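Methyltransferase (Streptococcus pyogenes, PDB 2ESR) probably transfers methyl groups from S-adenosylmethionine to an acceptor that is not established. Local coordinates at residues 54-67 with 82-94. Numbering follows the deposited sequence.
Sequences MSAAVLVEKNRKAQ and RFTLLKMEAERAI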
# COMPACT_ATOMS: atom_id res chain seq x y z
N MSE A 54 5.62 -11.93 7.56
CA MSE A 54 5.23 -10.52 7.59
C MSE A 54 3.84 -10.45 6.96
O MSE A 54 3.51 -11.23 6.07
CB MSE A 54 6.24 -9.67 6.82
CG MSE A 54 7.60 -9.59 7.51
SE MSE A 54 7.50 -8.83 9.31
CE MSE A 54 7.05 -7.08 8.82
N SER A 55 3.04 -9.50 7.43
CA SER A 55 1.66 -9.37 6.96
C SER A 55 1.46 -8.72 5.60
O SER A 55 0.69 -9.22 4.78
CB SER A 55 0.86 -8.59 8.00
OG SER A 55 1.02 -9.16 9.28
N ALA A 56 2.14 -7.61 5.37
CA ALA A 56 1.99 -6.90 4.11
C ALA A 56 3.28 -6.19 3.77
O ALA A 56 4.17 -6.07 4.61
CB ALA A 56 0.86 -5.90 4.21
N ALA A 57 3.37 -5.71 2.54
CA ALA A 57 4.57 -5.01 2.11
C ALA A 57 4.27 -3.89 1.14
O ALA A 57 3.38 -4.00 0.30
CB ALA A 57 5.53 -5.98 1.46
N VAL A 58 5.01 -2.80 1.28
CA VAL A 58 4.88 -1.68 0.36
C VAL A 58 6.21 -1.71 -0.36
O VAL A 58 7.26 -1.70 0.29
CB VAL A 58 4.72 -0.33 1.08
CG1 VAL A 58 4.83 0.81 0.06
CG2 VAL A 58 3.38 -0.26 1.78
N LEU A 59 6.17 -1.77 -1.68
CA LEU A 59 7.40 -1.78 -2.47
C LEU A 59 7.45 -0.51 -3.31
O LEU A 59 6.45 -0.10 -3.89
CB LEU A 59 7.44 -3.00 -3.40
CG LEU A 59 7.58 -4.39 -2.77
CD1 LEU A 59 6.29 -4.78 -2.06
CD2 LEU A 59 7.91 -5.39 -3.86
N VAL A 60 8.62 0.12 -3.37
CA VAL A 60 8.79 1.33 -4.17
C VAL A 60 9.91 1.07 -5.15
O VAL A 60 11.02 0.74 -4.76
CB VAL A 60 9.17 2.56 -3.31
CG1 VAL A 60 9.21 3.80 -4.20
CG2 VAL A 60 8.17 2.74 -2.18
N GLU A 61 9.61 1.21 -6.44
CA GLU A 61 10.59 0.98 -7.49
C GLU A 61 10.22 1.85 -8.67
O GLU A 61 9.11 1.76 -9.18
CB GLU A 61 10.60 -0.50 -7.89
CG GLU A 61 11.53 -0.82 -9.06
CD GLU A 61 12.96 -0.39 -8.80
OE1 GLU A 61 13.55 -0.85 -7.80
OE2 GLU A 61 13.49 0.41 -9.59
N LYS A 62 11.16 2.70 -9.09
CA LYS A 62 10.93 3.62 -10.20
C LYS A 62 11.14 3.05 -11.61
O LYS A 62 10.51 3.52 -12.56
CB LYS A 62 11.81 4.86 -10.03
CG LYS A 62 11.03 6.15 -9.80
CD LYS A 62 10.02 6.39 -10.92
CE LYS A 62 9.23 7.66 -10.68
NZ LYS A 62 8.14 7.82 -11.68
N ASN A 63 12.01 2.06 -11.74
CA ASN A 63 12.29 1.45 -13.04
C ASN A 63 11.10 0.65 -13.57
O ASN A 63 10.52 -0.16 -12.86
CB ASN A 63 13.53 0.56 -12.95
CG ASN A 63 13.88 -0.10 -14.27
OD1 ASN A 63 13.16 -0.98 -14.75
ND2 ASN A 63 14.99 0.32 -14.87
N ARG A 64 10.76 0.88 -14.84
CA ARG A 64 9.63 0.21 -15.47
C ARG A 64 9.80 -1.30 -15.62
O ARG A 64 8.86 -2.06 -15.42
CB ARG A 64 9.35 0.83 -16.84
CG ARG A 64 9.04 2.32 -16.78
CD ARG A 64 8.46 2.81 -18.10
NE ARG A 64 7.21 2.13 -18.44
CZ ARG A 64 6.10 2.20 -17.71
NH1 ARG A 64 6.08 2.91 -16.59
NH2 ARG A 64 5.02 1.54 -18.10
N LYS A 65 11.00 -1.74 -15.98
CA LYS A 65 11.26 -3.16 -16.16
C LYS A 65 11.21 -3.90 -14.82
O LYS A 65 10.70 -5.02 -14.73
CB LYS A 65 12.62 -3.37 -16.83
CG LYS A 65 12.59 -3.10 -18.34
CD LYS A 65 13.98 -3.12 -18.96
CE LYS A 65 14.66 -1.76 -18.88
NZ LYS A 65 14.81 -1.26 -17.48
N ALA A 66 11.73 -3.26 -13.78
CA ALA A 66 11.72 -3.85 -12.45
C ALA A 66 10.27 -4.00 -12.00
O ALA A 66 9.88 -5.02 -11.44
CB ALA A 66 12.48 -2.97 -11.47
N GLN A 67 9.46 -2.97 -12.26
CA GLN A 67 8.05 -3.00 -11.89
C GLN A 67 7.34 -4.20 -12.51
O GLN A 67 6.54 -4.86 -11.85
CB GLN A 67 7.36 -1.71 -12.33
CG GLN A 67 7.78 -0.48 -11.56
CD GLN A 67 7.57 -0.62 -10.07
OE1 GLN A 67 8.16 -1.49 -9.43
NE2 GLN A 67 6.71 0.23 -9.51
N ARG A 82 -1.48 -8.74 -0.57
CA ARG A 82 -0.67 -8.30 0.56
C ARG A 82 0.42 -7.32 0.14
O ARG A 82 1.18 -6.83 0.98
CB ARG A 82 -0.02 -9.52 1.23
CG ARG A 82 -0.95 -10.72 1.39
CD ARG A 82 -0.19 -11.94 1.91
NE ARG A 82 0.16 -11.80 3.32
CZ ARG A 82 -0.70 -11.92 4.32
NH1 ARG A 82 -1.98 -12.19 4.08
NH2 ARG A 82 -0.29 -11.76 5.57
N PHE A 83 0.49 -7.01 -1.15
CA PHE A 83 1.51 -6.10 -1.64
C PHE A 83 0.99 -4.84 -2.30
O PHE A 83 -0.01 -4.86 -3.02
CB PHE A 83 2.43 -6.82 -2.63
CG PHE A 83 3.02 -8.08 -2.09
CD1 PHE A 83 2.31 -9.28 -2.14
CD2 PHE A 83 4.28 -8.08 -1.51
CE1 PHE A 83 2.85 -10.45 -1.62
CE2 PHE A 83 4.83 -9.24 -0.98
CZ PHE A 83 4.11 -10.43 -1.03
N THR A 84 1.68 -3.74 -2.05
CA THR A 84 1.34 -2.45 -2.63
C THR A 84 2.61 -1.95 -3.32
O THR A 84 3.62 -1.71 -2.65
CB THR A 84 0.92 -1.44 -1.56
OG1 THR A 84 -0.22 -1.95 -0.84
CG2 THR A 84 0.55 -0.10 -2.19
N LEU A 85 2.57 -1.81 -4.64
CA LEU A 85 3.72 -1.34 -5.40
C LEU A 85 3.52 0.11 -5.82
O LEU A 85 2.50 0.47 -6.41
CB LEU A 85 3.96 -2.20 -6.65
CG LEU A 85 5.08 -1.69 -7.58
CD1 LEU A 85 6.42 -1.81 -6.87
CD2 LEU A 85 5.10 -2.49 -8.87
N LEU A 86 4.50 0.94 -5.50
CA LEU A 86 4.45 2.35 -5.85
C LEU A 86 5.55 2.64 -6.85
O LEU A 86 6.71 2.30 -6.63
CB LEU A 86 4.65 3.22 -4.61
CG LEU A 86 3.58 3.13 -3.52
CD1 LEU A 86 3.99 3.96 -2.32
CD2 LEU A 86 2.25 3.61 -4.07
N LYS A 87 5.17 3.26 -7.97
CA LYS A 87 6.12 3.62 -9.01
C LYS A 87 6.47 5.08 -8.77
O LYS A 87 5.82 5.98 -9.30
CB LYS A 87 5.50 3.43 -10.39
CG LYS A 87 6.47 3.65 -11.54
CD LYS A 87 6.00 2.95 -12.82
CE LYS A 87 4.62 3.41 -13.25
NZ LYS A 87 4.14 2.66 -14.46
N MSE A 88 7.49 5.31 -7.96
CA MSE A 88 7.90 6.67 -7.65
C MSE A 88 9.29 6.71 -7.02
O MSE A 88 9.87 5.67 -6.70
CB MSE A 88 6.86 7.33 -6.73
CG MSE A 88 6.69 6.67 -5.37
SE MSE A 88 5.05 7.20 -4.43
CE MSE A 88 5.44 9.08 -4.19
N GLU A 89 9.83 7.92 -6.88
CA GLU A 89 11.14 8.10 -6.27
C GLU A 89 11.03 7.79 -4.78
O GLU A 89 10.03 8.13 -4.15
CB GLU A 89 11.62 9.55 -6.45
CG GLU A 89 11.67 10.04 -7.89
CD GLU A 89 12.67 9.29 -8.74
OE1 GLU A 89 12.89 9.70 -9.90
OE2 GLU A 89 13.23 8.28 -8.26
N ALA A 90 12.05 7.15 -4.22
CA ALA A 90 12.04 6.80 -2.81
C ALA A 90 11.79 8.03 -1.93
O ALA A 90 11.03 7.96 -0.96
CB ALA A 90 13.37 6.16 -2.42
N GLU A 91 12.42 9.14 -2.28
CA GLU A 91 12.26 10.39 -1.54
C GLU A 91 10.81 10.86 -1.53
O GLU A 91 10.28 11.25 -0.49
CB GLU A 91 13.16 11.46 -2.16
CG GLU A 91 14.64 11.26 -1.86
CD GLU A 91 15.55 11.95 -2.87
OE1 GLU A 91 15.30 13.12 -3.20
OE2 GLU A 91 16.53 11.30 -3.31
N ARG A 92 10.17 10.81 -2.69
CA ARG A 92 8.77 11.21 -2.81
C ARG A 92 7.91 10.25 -2.01
O ARG A 92 7.01 10.66 -1.29
CB ARG A 92 8.34 11.18 -4.28
CG ARG A 92 9.00 12.20 -5.18
CD ARG A 92 9.09 11.67 -6.61
NE ARG A 92 7.84 11.08 -7.08
CZ ARG A 92 7.73 10.32 -8.16
NH1 ARG A 92 8.80 10.05 -8.89
NH2 ARG A 92 6.56 9.84 -8.52
N ALA A 93 8.21 8.96 -2.15
CA ALA A 93 7.46 7.92 -1.46
C ALA A 93 7.45 8.15 0.05
O ALA A 93 6.39 8.13 0.67
CB ALA A 93 8.06 6.54 -1.78
N ILE A 94 8.62 8.37 0.64
CA ILE A 94 8.72 8.59 2.07
C ILE A 94 7.79 9.70 2.57
O ILE A 94 7.26 9.62 3.67
CB ILE A 94 10.18 8.88 2.48
CG1 ILE A 94 11.03 7.62 2.25
CG2 ILE A 94 10.26 9.29 3.95
CD1 ILE A 94 12.52 7.81 2.49
O HOH W 1 0.57 -3.21 1.55
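Leu59 and Leu85 lie side by side in neighbouring parallel strands, 56-60 and 83-86, joined by five backbone hydrogen bonds that run from Ala57 N to Arg82 O up to Glu61 N to Leu86 O. The two bonds made by Leu59, N to Thr84 O and O to Leu86 N, are the shortest, each 2.7 Å. On the sheet face bearing Leu59, its CD1 meets the edge of the Phe83 ring at CD2 (3.9 Å), while Ala57 CB approaches the same ring obliquely. Leu85 has CG anti to its backbone N (chi1 175°), which brings CD1 to within 3.8 Å of Leu59 CB and sets its branches against the Gln67 amide at the start of helix 64-75. On the face bearing Val58 and Val60, both methyls of Val60 rest on Ala93 CB, and CG1 also reaches Met88 CG (4.0 Å).

Beyond the strand ends the fit gives way to long, more exposed chains. Lys62 crosses Arg92 and Arg64 nears Lys87, but the placing of these like-charged ends is doubtful, and the Arg64-Lys87 pair is not a hydrogen bond. The Glu61 side chain, by contrast, points away from 82-94, its OE1 accepting from Gly41 N and its OE2 from Asn63 N. Strand 56-60, helix 64-75 and strand 83-86 thus form a beta-alpha-beta crossover, typical of Rossmann-like methyltransferases.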